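Local coordinates for BREX protein BrxA (Magnetospirillum magneticum, PDB 3BHW) that is probably part of a type 1 BREX system that protects against double-stranded DNA phage by preventing phage DNA replication, at residues 120-125 with 150-155; 6-10 with 135-139; 27-31 with 75-79. One frame throughout, in Å; residues are numbered along the deposited sequence. Where two conformers were deposited one is given.

Contact 1 of 3, residues 120-125 with 150-155; sequences LPRKMW and LADCVY
R122 and Y155 are brought together by matching first torsions (chi1 -63° and -81°), each placing CG opposite the carbonyl carbon; the arginine chain then bends at chi2 and runs past the tyrosine in the opposite sense. Its guanidinium comes to lie flat over one face of the ring, the two planes 7° apart. The overlap is off-centre, with R122 CZ 4.5 Å from the centroid of the Y155 ring, which makes it a cation-pi stack displaced toward the rim. CD of R122 stands more nearly above the same face, 3.9 Å from the centroid of the Y155 ring. In its own plane the guanidinium turns NH1 and NH2 end-on to one carboxylate oxygen, and R122 NH1 is 2.8 Å from D152 OD1 in this salt bridge. NE is bonded to the hydroxyl of Y170, so edge bonds and stacking together should restrain the group's rotation. The Y155 hydroxyl donates to L120 O at 2.9 Å, approaching from above the carbonyl plane. At the edge of the Y155 ring, near its plane, W125 CB rests 3.7 Å from Y155 CE1. The indole face receives A151, whose CA is 4.2 Å from the centroid of the W125 five-membered ring, while W125 CH2 reaches V154 CG2 at 3.7 Å. F104 meets this indole edge-to-face. W125 thus fits among L150, A151, V154 and Y155, one knob-into-hole contact between helices 122-135 and 145-161 of this all-helical fold.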
ATOM      1  N   LEU A 120       5.049  17.661  -0.972  1.00 20.49           N
ATOM      2  CA  LEU A 120       4.771  16.777  -2.092  1.00 19.95           C
ATOM      3  C   LEU A 120       3.528  17.268  -2.822  1.00 20.98           C
ATOM      4  O   LEU A 120       2.492  16.642  -2.777  1.00 20.79           O
ATOM      5  CB  LEU A 120       4.589  15.343  -1.569  1.00 20.19           C
ATOM      6  CG  LEU A 120       4.646  14.202  -2.595  1.00 19.13           C
ATOM      7  CD1 LEU A 120       6.072  14.061  -3.137  1.00 19.52           C
ATOM      8  CD2 LEU A 120       4.171  12.874  -2.002  1.00 19.58           C
ATOM      9  N   PRO A 121       3.618  18.434  -3.480  1.00 22.10           N
ATOM     10  CA  PRO A 121       2.436  18.926  -4.172  1.00 22.61           C
ATOM     11  C   PRO A 121       2.059  18.023  -5.339  1.00 22.76           C
ATOM     12  O   PRO A 121       2.925  17.302  -5.852  1.00 20.88           O
ATOM     13  CB  PRO A 121       2.878  20.320  -4.641  1.00 21.98           C
ATOM     14  CG  PRO A 121       4.299  20.259  -4.720  1.00 23.47           C
ATOM     15  CD  PRO A 121       4.732  19.380  -3.591  1.00 21.61           C
ATOM     16  N   ARG A 122       0.779  18.057  -5.722  1.00 23.15           N
ATOM     17  CA  ARG A 122       0.245  17.204  -6.795  1.00 24.83           C
ATOM     18  C   ARG A 122       0.965  17.263  -8.138  1.00 24.78           C
ATOM     19  O   ARG A 122       1.056  16.250  -8.817  1.00 25.56           O
ATOM     20  CB  ARG A 122      -1.257  17.403  -6.959  1.00 25.61           C
ATOM     21  CG  ARG A 122      -2.027  17.006  -5.721  1.00 26.52           C
ATOM     22  CD  ARG A 122      -2.636  15.598  -5.826  1.00 31.40           C
ATOM     23  NE  ARG A 122      -3.573  15.346  -4.718  1.00 33.54           N
ATOM     24  CZ  ARG A 122      -4.638  14.554  -4.804  1.00 33.11           C
ATOM     25  NH1 ARG A 122      -4.913  13.938  -5.948  1.00 31.21           N
ATOM     26  NH2 ARG A 122      -5.438  14.382  -3.756  1.00 33.62           N
ATOM     27  N   LYS A 123       1.516  18.419  -8.525  1.00 25.24           N
ATOM     28  CA  LYS A 123       2.313  18.484  -9.770  1.00 25.52           C
ATOM     29  C   LYS A 123       3.440  17.432  -9.791  1.00 25.87           C
ATOM     30  O   LYS A 123       3.851  16.992 -10.864  1.00 27.19           O
ATOM     31  CB  LYS A 123       2.936  19.864 -10.005  1.00 26.99           C
ATOM     32  CG  LYS A 123       3.689  20.426  -8.792  1.00 28.92           C
ATOM     33  CD  LYS A 123       5.076  20.960  -9.121  1.00 31.73           C
ATOM     34  CE  LYS A 123       5.059  22.481  -9.274  1.00 33.50           C
ATOM     35  NZ  LYS A 123       4.890  22.916 -10.682  1.00 36.46           N
ATOM     36  N   MET A 124       3.928  17.050  -8.608  1.00 24.95           N
ATOM     37  CA  MET A 124       5.011  16.050  -8.469  1.00 24.35           C
ATOM     38  C   MET A 124       4.521  14.660  -8.832  1.00 22.64           C
ATOM     39  O   MET A 124       5.265  13.866  -9.395  1.00 20.99           O
ATOM     40  CB  MET A 124       5.582  16.076  -7.043  1.00 23.90           C
ATOM     41  CG  MET A 124       6.035  17.458  -6.670  1.00 27.06           C
ATOM     42  SD  MET A 124       7.547  17.344  -5.747  1.00 25.43           S
ATOM     43  CE  MET A 124       8.765  17.126  -7.068  1.00 21.35           C
ATOM     44  N   TRP A 125       3.270  14.371  -8.479  1.00 21.22           N
ATOM     45  CA  TRP A 125       2.651  13.125  -8.900  1.00 20.93           C
ATOM     46  C   TRP A 125       2.423  13.129 -10.405  1.00 21.81           C
ATOM     47  O   TRP A 125       2.756  12.177 -11.056  1.00 21.61           O
ATOM     48  CB  TRP A 125       1.349  12.859  -8.161  1.00 20.89           C
ATOM     49  CG  TRP A 125       0.611  11.714  -8.718  1.00 21.04           C
ATOM     50  CD1 TRP A 125      -0.440  11.786  -9.572  1.00 21.28           C
ATOM     51  CD2 TRP A 125       0.879  10.310  -8.528  1.00 18.22           C
ATOM     52  NE1 TRP A 125      -0.865  10.523  -9.919  1.00 23.21           N
ATOM     53  CE2 TRP A 125      -0.084   9.600  -9.279  1.00 22.24           C
ATOM     54  CE3 TRP A 125       1.807   9.584  -7.779  1.00 21.23           C
ATOM     55  CZ2 TRP A 125      -0.124   8.222  -9.320  1.00 19.99           C
ATOM     56  CZ3 TRP A 125       1.739   8.179  -7.817  1.00 21.16           C
ATOM     57  CH2 TRP A 125       0.779   7.527  -8.586  1.00 21.59           C
ATOM     58  N   LEU A 150      -6.934   7.584  -8.949  1.00 27.25           N
ATOM     59  CA  LEU A 150      -5.566   7.085  -8.731  1.00 26.46           C
ATOM     60  C   LEU A 150      -4.691   7.997  -7.857  1.00 25.88           C
ATOM     61  O   LEU A 150      -4.082   7.539  -6.887  1.00 25.12           O
ATOM     62  CB  LEU A 150      -4.881   6.850 -10.086  1.00 27.37           C
ATOM     63  CG  LEU A 150      -3.525   6.161 -10.067  1.00 27.51           C
ATOM     64  CD1 LEU A 150      -3.585   4.846  -9.296  1.00 29.25           C
ATOM     65  CD2 LEU A 150      -3.025   5.938 -11.485  1.00 27.24           C
ATOM     66  N   ALA A 151      -4.627   9.272  -8.218  1.00 24.52           N
ATOM     67  CA  ALA A 151      -3.836  10.270  -7.482  1.00 23.98           C
ATOM     68  C   ALA A 151      -4.364  10.435  -6.077  1.00 23.12           C
ATOM     69  O   ALA A 151      -3.585  10.497  -5.124  1.00 23.68           O
ATOM     70  CB  ALA A 151      -3.894  11.613  -8.204  1.00 23.67           C
ATOM     71  N   ASP A 152      -5.691  10.513  -5.966  1.00 23.38           N
ATOM     72  CA  ASP A 152      -6.384  10.638  -4.692  1.00 23.61           C
ATOM     73  C   ASP A 152      -6.032   9.466  -3.776  1.00 22.95           C
ATOM     74  O   ASP A 152      -5.775   9.663  -2.580  1.00 22.96           O
ATOM     75  CB  ASP A 152      -7.901  10.709  -4.877  1.00 23.79           C
ATOM     76  CG  ASP A 152      -8.393  12.111  -5.284  1.00 26.56           C
ATOM     77  OD1 ASP A 152      -7.553  13.020  -5.459  1.00 27.38           O
ATOM     78  OD2 ASP A 152      -9.633  12.290  -5.419  1.00 29.07           O
ATOM     79  N   CYS A 153      -5.989   8.269  -4.357  1.00 22.64           N
ATOM     80  CA  CYS A 153      -5.712   7.072  -3.573  1.00 21.56           C
ATOM     81  C   CYS A 153      -4.279   7.060  -3.099  1.00 19.93           C
ATOM     82  O   CYS A 153      -4.017   6.744  -1.977  1.00 18.38           O
ATOM     83  CB  CYS A 153      -6.023   5.815  -4.362  1.00 21.78           C
ATOM     84  SG  CYS A 153      -5.710   4.333  -3.416  1.00 25.76           S
ATOM     85  N   VAL A 154      -3.328   7.360  -3.965  1.00 18.82           N
ATOM     86  CA  VAL A 154      -1.936   7.434  -3.526  1.00 18.43           C
ATOM     87  C   VAL A 154      -1.755   8.445  -2.390  1.00 18.11           C
ATOM     88  O   VAL A 154      -1.069   8.166  -1.382  1.00 17.54           O
ATOM     89  CB  VAL A 154      -1.020   7.696  -4.710  1.00 19.67           C
ATOM     90  CG1 VAL A 154       0.368   8.033  -4.229  1.00 20.56           C
ATOM     91  CG2 VAL A 154      -0.960   6.441  -5.555  1.00 19.85           C
ATOM     92  N   TYR A 155      -2.330   9.636  -2.523  1.00 16.72           N
ATOM     93  CA  TYR A 155      -2.152  10.608  -1.441  1.00 16.49           C
ATOM     94  C   TYR A 155      -2.877  10.208  -0.175  1.00 16.50           C
ATOM     95  O   TYR A 155      -2.402  10.496   0.944  1.00 17.91           O
ATOM     96  CB  TYR A 155      -2.588  11.993  -1.902  1.00 16.22           C
ATOM     97  CG  TYR A 155      -1.513  12.705  -2.720  1.00 17.53           C
ATOM     98  CD1 TYR A 155      -1.323  12.471  -4.100  1.00 22.44           C
ATOM     99  CD2 TYR A 155      -0.673  13.631  -2.091  1.00 20.46           C
ATOM    100  CE1 TYR A 155      -0.311  13.167  -4.817  1.00 20.43           C
ATOM    101  CE2 TYR A 155       0.331  14.296  -2.785  1.00 18.17           C
ATOM    102  CZ  TYR A 155       0.508  14.066  -4.142  1.00 18.50           C
ATOM    103  OH  TYR A 155       1.531  14.772  -4.758  1.00 19.85           O
TER

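Contact 2 of 3, residues 6-10 with 135-139; sequences PRYKA and RDPLM
Y8 reaches across to M139 first through its CB, which lies 3.8 Å from the M139 CE methyl; the sulfur of that residue stands oblique to the ring in a loose Met-aromatic contact. Farther out, Y8 CD2 touches D136 CB at 3.9 Å. One face of the ring is overlain near its centre by the aliphatic chain of R7, with R7 CG 3.9 Å above the Y8 plane. At the tip, Y8 OH lies 2.9 Å from R135 NH2, ring and guanidinium being inclined at 55°. Y8 OH also accepts from R7 NE at 3.2 Å, in the plane of the R7 guanidinium, and is hydrogen-bonded to D103, which also forms a salt bridge with R7. At the other end of the residue, the backbone is held by D136. Y8 N donates to D136 OD2 at 2.9 Å in a nearly straight bond (167°), and R7 N makes a weaker, bent one to D136 OD2 at 2.7 Å. The second carboxylate oxygen is used locally: L138 N donates to D136 OD1 at 3.1 Å, an Asx turn within the type I turn from D136 to M139. The aspartate therefore ties the incoming N-terminal loop to the turn just beyond helix 122-135. Y8 itself packs between two helices, against T99 and L100 of helix 99-112 and against Y128 and C132 of helix 122-135.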
ATOM      1  N   PRO A   6       3.835  -5.006 -18.275  1.00 30.32           N
ATOM      2  CA  PRO A   6       3.912  -3.569 -18.038  1.00 29.93           C
ATOM      3  C   PRO A   6       4.444  -3.294 -16.651  1.00 29.27           C
ATOM      4  O   PRO A   6       4.044  -3.956 -15.695  1.00 30.15           O
ATOM      5  CB  PRO A   6       2.453  -3.109 -18.126  1.00 30.43           C
ATOM      6  CG  PRO A   6       1.597  -4.374 -18.135  1.00 30.92           C
ATOM      7  CD  PRO A   6       2.517  -5.551 -17.926  1.00 29.85           C
ATOM      8  N   ARG A   7       5.331  -2.314 -16.536  1.00 27.01           N
ATOM      9  CA  ARG A   7       6.002  -2.066 -15.274  1.00 24.96           C
ATOM     10  C   ARG A   7       5.017  -1.427 -14.308  1.00 24.50           C
ATOM     11  O   ARG A   7       4.907  -1.832 -13.157  1.00 26.08           O
ATOM     12  CB  ARG A   7       7.200  -1.149 -15.491  1.00 24.40           C
ATOM     13  CG  ARG A   7       7.975  -0.909 -14.220  1.00 21.69           C
ATOM     14  CD  ARG A   7       9.261  -0.107 -14.430  1.00 22.26           C
ATOM     15  NE  ARG A   7       9.829   0.271 -13.121  1.00 18.93           N
ATOM     16  CZ  ARG A   7      10.529  -0.553 -12.342  1.00 21.60           C
ATOM     17  NH1 ARG A   7      10.971  -0.149 -11.150  1.00 20.52           N
ATOM     18  NH2 ARG A   7      10.788  -1.807 -12.754  1.00 22.34           N
ATOM     19  N   TYR A   8       4.298  -0.429 -14.788  1.00 22.90           N
ATOM     20  CA  TYR A   8       3.425   0.360 -13.950  1.00 21.98           C
ATOM     21  C   TYR A   8       1.997   0.024 -14.292  1.00 22.48           C
ATOM     22  O   TYR A   8       1.636  -0.011 -15.467  1.00 23.47           O
ATOM     23  CB  TYR A   8       3.702   1.840 -14.177  1.00 20.82           C
ATOM     24  CG  TYR A   8       5.108   2.223 -13.741  1.00 21.58           C
ATOM     25  CD1 TYR A   8       5.504   2.135 -12.403  1.00 19.96           C
ATOM     26  CD2 TYR A   8       6.031   2.678 -14.674  1.00 20.45           C
ATOM     27  CE1 TYR A   8       6.795   2.498 -12.002  1.00 22.19           C
ATOM     28  CE2 TYR A   8       7.316   3.024 -14.308  1.00 19.95           C
ATOM     29  CZ  TYR A   8       7.708   2.913 -12.975  1.00 20.74           C
ATOM     30  OH  TYR A   8       8.982   3.300 -12.665  1.00 20.36           O
ATOM     31  N   LYS A   9       1.196  -0.266 -13.277  1.00 22.70           N
ATOM     32  CA  LYS A   9      -0.214  -0.531 -13.495  1.00 23.43           C
ATOM     33  C   LYS A   9      -1.052   0.247 -12.522  1.00 22.69           C
ATOM     34  O   LYS A   9      -0.539   0.732 -11.517  1.00 22.68           O
ATOM     35  CB  LYS A   9      -0.539  -2.016 -13.415  1.00 24.55           C
ATOM     36  CG  LYS A   9       0.223  -2.814 -12.421  1.00 25.84           C
ATOM     37  CD  LYS A   9       0.232  -4.250 -12.949  1.00 30.61           C
ATOM     38  CE  LYS A   9       1.471  -5.047 -12.558  1.00 32.01           C
ATOM     39  NZ  LYS A   9       1.496  -6.376 -13.276  1.00 33.66           N
ATOM     40  N   ALA A  10      -2.340   0.369 -12.824  1.00 22.25           N
ATOM     41  CA  ALA A  10      -3.236   1.210 -12.079  1.00 22.55           C
ATOM     42  C   ALA A  10      -3.987   0.468 -10.960  1.00 22.06           C
ATOM     43  O   ALA A  10      -4.806   1.085 -10.291  1.00 21.88           O
ATOM     44  CB  ALA A  10      -4.224   1.877 -13.023  1.00 23.60           C
ATOM     45  N   ARG A 135       9.176   5.762 -19.325  1.00 31.13           N
ATOM     46  CA  ARG A 135       9.964   4.604 -18.900  1.00 29.99           C
ATOM     47  C   ARG A 135       9.282   3.284 -19.227  1.00 29.16           C
ATOM     48  O   ARG A 135       9.941   2.245 -19.302  1.00 29.21           O
ATOM     49  CB  ARG A 135      10.181   4.646 -17.397  1.00 29.66           C
ATOM     50  CG  ARG A 135      11.252   5.581 -16.892  1.00 31.37           C
ATOM     51  CD  ARG A 135      11.545   5.256 -15.430  1.00 31.93           C
ATOM     52  NE  ARG A 135      10.343   5.329 -14.606  1.00 33.22           N
ATOM     53  CZ  ARG A 135      10.105   6.247 -13.671  1.00 34.35           C
ATOM     54  NH1 ARG A 135      11.005   7.195 -13.387  1.00 31.24           N
ATOM     55  NH2 ARG A 135       8.952   6.199 -13.017  1.00 32.53           N
ATOM     56  N   ASP A 136       7.962   3.320 -19.404  1.00 29.27           N
ATOM     57  CA  ASP A 136       7.210   2.107 -19.672  1.00 29.28           C
ATOM     58  C   ASP A 136       6.353   2.223 -20.951  1.00 29.76           C
ATOM     59  O   ASP A 136       5.198   2.624 -20.892  1.00 30.12           O
ATOM     60  CB  ASP A 136       6.355   1.757 -18.443  1.00 28.77           C
ATOM     61  CG  ASP A 136       5.684   0.396 -18.544  1.00 28.24           C
ATOM     62  OD1 ASP A 136       5.877  -0.357 -19.539  1.00 28.81           O
ATOM     63  OD2 ASP A 136       4.908   0.077 -17.620  1.00 25.75           O
ATOM     64  N   PRO A 137       6.914   1.835 -22.119  1.00 30.47           N
ATOM     65  CA  PRO A 137       6.167   1.885 -23.377  1.00 31.36           C
ATOM     66  C   PRO A 137       4.927   0.989 -23.387  1.00 32.42           C
ATOM     67  O   PRO A 137       4.066   1.134 -24.258  1.00 33.62           O
ATOM     68  CB  PRO A 137       7.185   1.370 -24.409  1.00 30.85           C
ATOM     69  CG  PRO A 137       8.499   1.541 -23.776  1.00 30.32           C
ATOM     70  CD  PRO A 137       8.274   1.305 -22.320  1.00 31.12           C
ATOM     71  N   LEU A 138       4.840   0.084 -22.414  1.00 33.41           N
ATOM     72  CA  LEU A 138       3.759  -0.888 -22.343  1.00 34.40           C
ATOM     73  C   LEU A 138       2.664  -0.470 -21.346  1.00 34.26           C
ATOM     74  O   LEU A 138       1.681  -1.187 -21.162  1.00 35.09           O
ATOM     75  CB  LEU A 138       4.324  -2.265 -21.975  1.00 34.76           C
ATOM     76  CG  LEU A 138       5.284  -2.939 -22.958  1.00 35.85           C
ATOM     77  CD1 LEU A 138       5.945  -4.156 -22.308  1.00 35.47           C
ATOM     78  CD2 LEU A 138       4.595  -3.324 -24.271  1.00 36.99           C
ATOM     79  N   MET A 139       2.836   0.675 -20.689  1.00 33.92           N
ATOM     80  CA  MET A 139       1.829   1.150 -19.735  1.00 33.75           C
ATOM     81  C   MET A 139       0.423   1.136 -20.312  1.00 34.79           C
ATOM     82  O   MET A 139       0.194   1.632 -21.421  1.00 35.63           O
ATOM     83  CB  MET A 139       2.157   2.556 -19.259  1.00 34.18           C
ATOM     84  CG  MET A 139       2.968   2.596 -17.981  1.00 33.16           C
ATOM     85  SD  MET A 139       2.910   4.213 -17.212  1.00 30.56           S
ATOM     86  CE  MET A 139       1.443   4.073 -16.222  1.00 32.90           C
TER

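Contact 3 of 3, residues 27-31 with 75-79; sequences GLLLE and WQMVR
L30 supplies the central wedge, its two methyl groups dividing W75 from R79. CD1 lies over one face of the arginine's guanidinium, toward the rim, with L30 CD1 3.3 Å from R79 NH1. The same methyl reaches the opposing backbone, L30 CD1 being 3.5 Å from Q76 CA. The other branch comes in at the indole edge, where L30 CD2 is 3.8 Å from W75 CE3. L29 takes the face of the indole instead: its CB stands 3.8 Å from the centroid of the W75 six-membered ring and 18° off the normal, a CH-pi contact. The two leucines thus meet the indole from different directions, one over a face and one near its plane. This is the side-chain packing of two crossing helices in an all-helical protein; the local axes of 27-31 and 75-79 approach to 9.2 Å with a signed crossing angle of -136°. The backbones come nearest at G27 and R79, whose CA atoms are 5.9 Å apart, and R79 CD packs 3.8 Å from G27 CA. With chi1 at -174° the R79 chain runs out beside its own carbonyl carbon, then bends at chi3 to carry NH1 beside L30. A water bridges the helices there, donating to G27 O and accepting a weak bond from R79 NH1. Beyond this shell, the indole NH of W75 is bonded to the carbonyl of L67 at the end of helix 57-67, a helix that also touches L29 through R64 and L67.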
ATOM      1  N   GLY A  27      -7.497 -12.006   8.874  1.00 19.84           N
ATOM      2  CA  GLY A  27      -8.124 -13.113   9.611  1.00 19.62           C
ATOM      3  C   GLY A  27      -8.456 -14.309   8.736  1.00 20.10           C
ATOM      4  O   GLY A  27      -8.138 -15.446   9.082  1.00 20.17           O
ATOM      5  N   LEU A  28      -9.100 -14.035   7.606  1.00 20.60           N
ATOM      6  CA  LEU A  28      -9.494 -15.071   6.669  1.00 21.25           C
ATOM      7  C   LEU A  28      -8.287 -15.761   6.094  1.00 20.83           C
ATOM      8  O   LEU A  28      -8.331 -16.966   5.819  1.00 22.12           O
ATOM      9  CB  LEU A  28     -10.333 -14.497   5.538  1.00 20.40           C
ATOM     10  CG  LEU A  28     -11.797 -14.253   5.905  1.00 21.50           C
ATOM     11  CD1 LEU A  28     -12.386 -13.209   4.970  1.00 19.49           C
ATOM     12  CD2 LEU A  28     -12.558 -15.563   5.822  1.00 24.72           C
ATOM     13  N   LEU A  29      -7.207 -15.004   5.883  1.00 19.75           N
ATOM     14  CA  LEU A  29      -5.982 -15.614   5.369  1.00 20.57           C
ATOM     15  C   LEU A  29      -5.381 -16.544   6.432  1.00 21.07           C
ATOM     16  O   LEU A  29      -4.898 -17.637   6.117  1.00 21.60           O
ATOM     17  CB  LEU A  29      -4.976 -14.556   4.907  1.00 20.70           C
ATOM     18  CG  LEU A  29      -5.398 -13.915   3.566  1.00 20.28           C
ATOM     19  CD1 LEU A  29      -4.552 -12.675   3.240  1.00 21.01           C
ATOM     20  CD2 LEU A  29      -5.332 -14.926   2.442  1.00 26.44           C
ATOM     21  N   LEU A  30      -5.438 -16.120   7.697  1.00 21.42           N
ATOM     22  CA  LEU A  30      -4.876 -16.906   8.791  1.00 23.29           C
ATOM     23  C   LEU A  30      -5.729 -18.120   9.150  1.00 23.28           C
ATOM     24  O   LEU A  30      -5.208 -19.107   9.668  1.00 24.72           O
ATOM     25  CB  LEU A  30      -4.661 -16.036  10.023  1.00 22.14           C
ATOM     26  CG  LEU A  30      -3.513 -15.038   9.875  1.00 22.97           C
ATOM     27  CD1 LEU A  30      -3.552 -13.901  10.942  1.00 21.50           C
ATOM     28  CD2 LEU A  30      -2.169 -15.785   9.809  1.00 18.83           C
ATOM     29  N   GLU A  31      -7.041 -18.056   8.897  1.00 23.28           N
ATOM     30  CA  GLU A  31      -7.918 -19.204   9.197  1.00 23.91           C
ATOM     31  C   GLU A  31      -7.746 -20.279   8.156  1.00 23.15           C
ATOM     32  O   GLU A  31      -7.607 -21.467   8.476  1.00 22.55           O
ATOM     33  CB  GLU A  31      -9.397 -18.795   9.361  1.00 23.25           C
ATOM     34  CG  GLU A  31     -10.233 -18.629   8.095  1.00 27.02           C
ATOM     35  CD  GLU A  31     -11.699 -18.282   8.418  1.00 27.32           C
ATOM     36  OE1 GLU A  31     -11.972 -17.167   8.930  1.00 34.38           O
ATOM     37  OE2 GLU A  31     -12.581 -19.134   8.180  1.00 35.64           O
ATOM     38  N   TRP A  75       0.475 -11.241   8.030  1.00 19.47           N
ATOM     39  CA  TRP A  75      -0.979 -11.319   8.224  1.00 19.31           C
ATOM     40  C   TRP A  75      -1.335 -11.224   9.711  1.00 19.87           C
ATOM     41  O   TRP A  75      -2.281 -10.528  10.069  1.00 19.67           O
ATOM     42  CB  TRP A  75      -1.571 -12.602   7.646  1.00 20.39           C
ATOM     43  CG  TRP A  75      -1.214 -12.901   6.254  1.00 19.36           C
ATOM     44  CD1 TRP A  75      -0.786 -12.030   5.284  1.00 20.06           C
ATOM     45  CD2 TRP A  75      -1.291 -14.175   5.643  1.00 20.79           C
ATOM     46  NE1 TRP A  75      -0.594 -12.697   4.098  1.00 20.23           N
ATOM     47  CE2 TRP A  75      -0.867 -14.027   4.302  1.00 20.40           C
ATOM     48  CE3 TRP A  75      -1.687 -15.442   6.090  1.00 22.04           C
ATOM     49  CZ2 TRP A  75      -0.842 -15.104   3.403  1.00 18.55           C
ATOM     50  CZ3 TRP A  75      -1.619 -16.509   5.208  1.00 21.63           C
ATOM     51  CH2 TRP A  75      -1.201 -16.333   3.885  1.00 20.27           C
ATOM     52  N   GLN A  76      -0.559 -11.876  10.572  1.00 20.48           N
ATOM     53  CA  GLN A  76      -0.869 -11.875  12.002  1.00 21.67           C
ATOM     54  C   GLN A  76      -0.690 -10.454  12.581  1.00 20.64           C
ATOM     55  O   GLN A  76      -1.458 -10.025  13.428  1.00 20.69           O
ATOM     56  CB  GLN A  76       0.012 -12.905  12.722  1.00 21.94           C
ATOM     57  CG  GLN A  76      -0.467 -13.283  14.114  1.00 27.18           C
ATOM     58  CD  GLN A  76      -1.305 -14.568  14.161  1.00 31.64           C
ATOM     59  OE1 GLN A  76      -2.293 -14.636  14.888  1.00 36.24           O
ATOM     60  NE2 GLN A  76      -0.909 -15.585  13.398  1.00 35.40           N
ATOM     61  N   MET A  77       0.311  -9.728  12.081  1.00 20.39           N
ATOM     62  CA  MET A  77       0.523  -8.327  12.433  0.50 20.56           C
ATOM     63  C   MET A  77      -0.643  -7.433  12.025  1.00 19.88           C
ATOM     64  O   MET A  77      -1.036  -6.516  12.772  1.00 20.62           O
ATOM     65  CB  MET A  77       1.797  -7.795  11.770  0.50 21.26           C
ATOM     66  CG  MET A  77       3.050  -8.503  12.205  0.50 21.54           C
ATOM     67  SD  MET A  77       4.554  -7.808  11.502  0.50 21.66           S
ATOM     68  CE  MET A  77       4.461  -6.142  12.118  0.50 22.89           C
ATOM     69  N   VAL A  78      -1.177  -7.684  10.839  1.00 18.53           N
ATOM     70  CA  VAL A  78      -2.327  -6.919  10.336  1.00 18.90           C
ATOM     71  C   VAL A  78      -3.530  -7.203  11.215  1.00 19.03           C
ATOM     72  O   VAL A  78      -4.179  -6.273  11.681  1.00 18.92           O
ATOM     73  CB  VAL A  78      -2.640  -7.200   8.846  1.00 18.74           C
ATOM     74  CG1 VAL A  78      -3.872  -6.406   8.415  1.00 19.05           C
ATOM     75  CG2 VAL A  78      -1.463  -6.785   8.025  1.00 16.46           C
ATOM     76  N   ARG A  79      -3.778  -8.480  11.472  1.00 20.23           N
ATOM     77  CA  ARG A  79      -4.971  -8.875  12.223  1.00 20.92           C
ATOM     78  C   ARG A  79      -4.914  -8.423  13.678  1.00 22.31           C
ATOM     79  O   ARG A  79      -5.906  -7.896  14.209  1.00 22.26           O
ATOM     80  CB  ARG A  79      -5.200 -10.389  12.145  1.00 21.16           C
ATOM     81  CG  ARG A  79      -6.523 -10.783  12.793  1.00 20.49           C
ATOM     82  CD  ARG A  79      -6.636 -12.275  12.991  1.00 25.52           C
ATOM     83  NE  ARG A  79      -5.730 -12.755  14.028  1.00 25.13           N
ATOM     84  CZ  ARG A  79      -5.317 -14.018  14.141  1.00 26.76           C
ATOM     85  NH1 ARG A  79      -5.701 -14.942  13.262  1.00 27.23           N
ATOM     86  NH2 ARG A  79      -4.491 -14.352  15.114  1.00 31.73           N
TER
HETATM   87  O   HOH W   1      -8.077 -15.619  11.926  1.00 29.08           O

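Contacts 1 and 2 are neighbours, with centres about 18 Å apart and a direct packing touch between L150 CD1 and A10 O at 4.1 Å. Helix 122-135 joins them, contributing its first turn to contact 1 and its last residue to contact 2. Helix 99-112 serves both as well, F104 facing contact 1 and the adjacent D103 facing contact 2. Contact 3 lies on the opposite side of the chain's centre from both: its centre is about 30 Å from that of contact 1 and 31 Å from that of contact 2, and the nearest atoms are about 16 and 18 Å away. In sequence, contact 3 falls between the two segments of contact 2, whereas the segments of contacts 1 and 2 alternate.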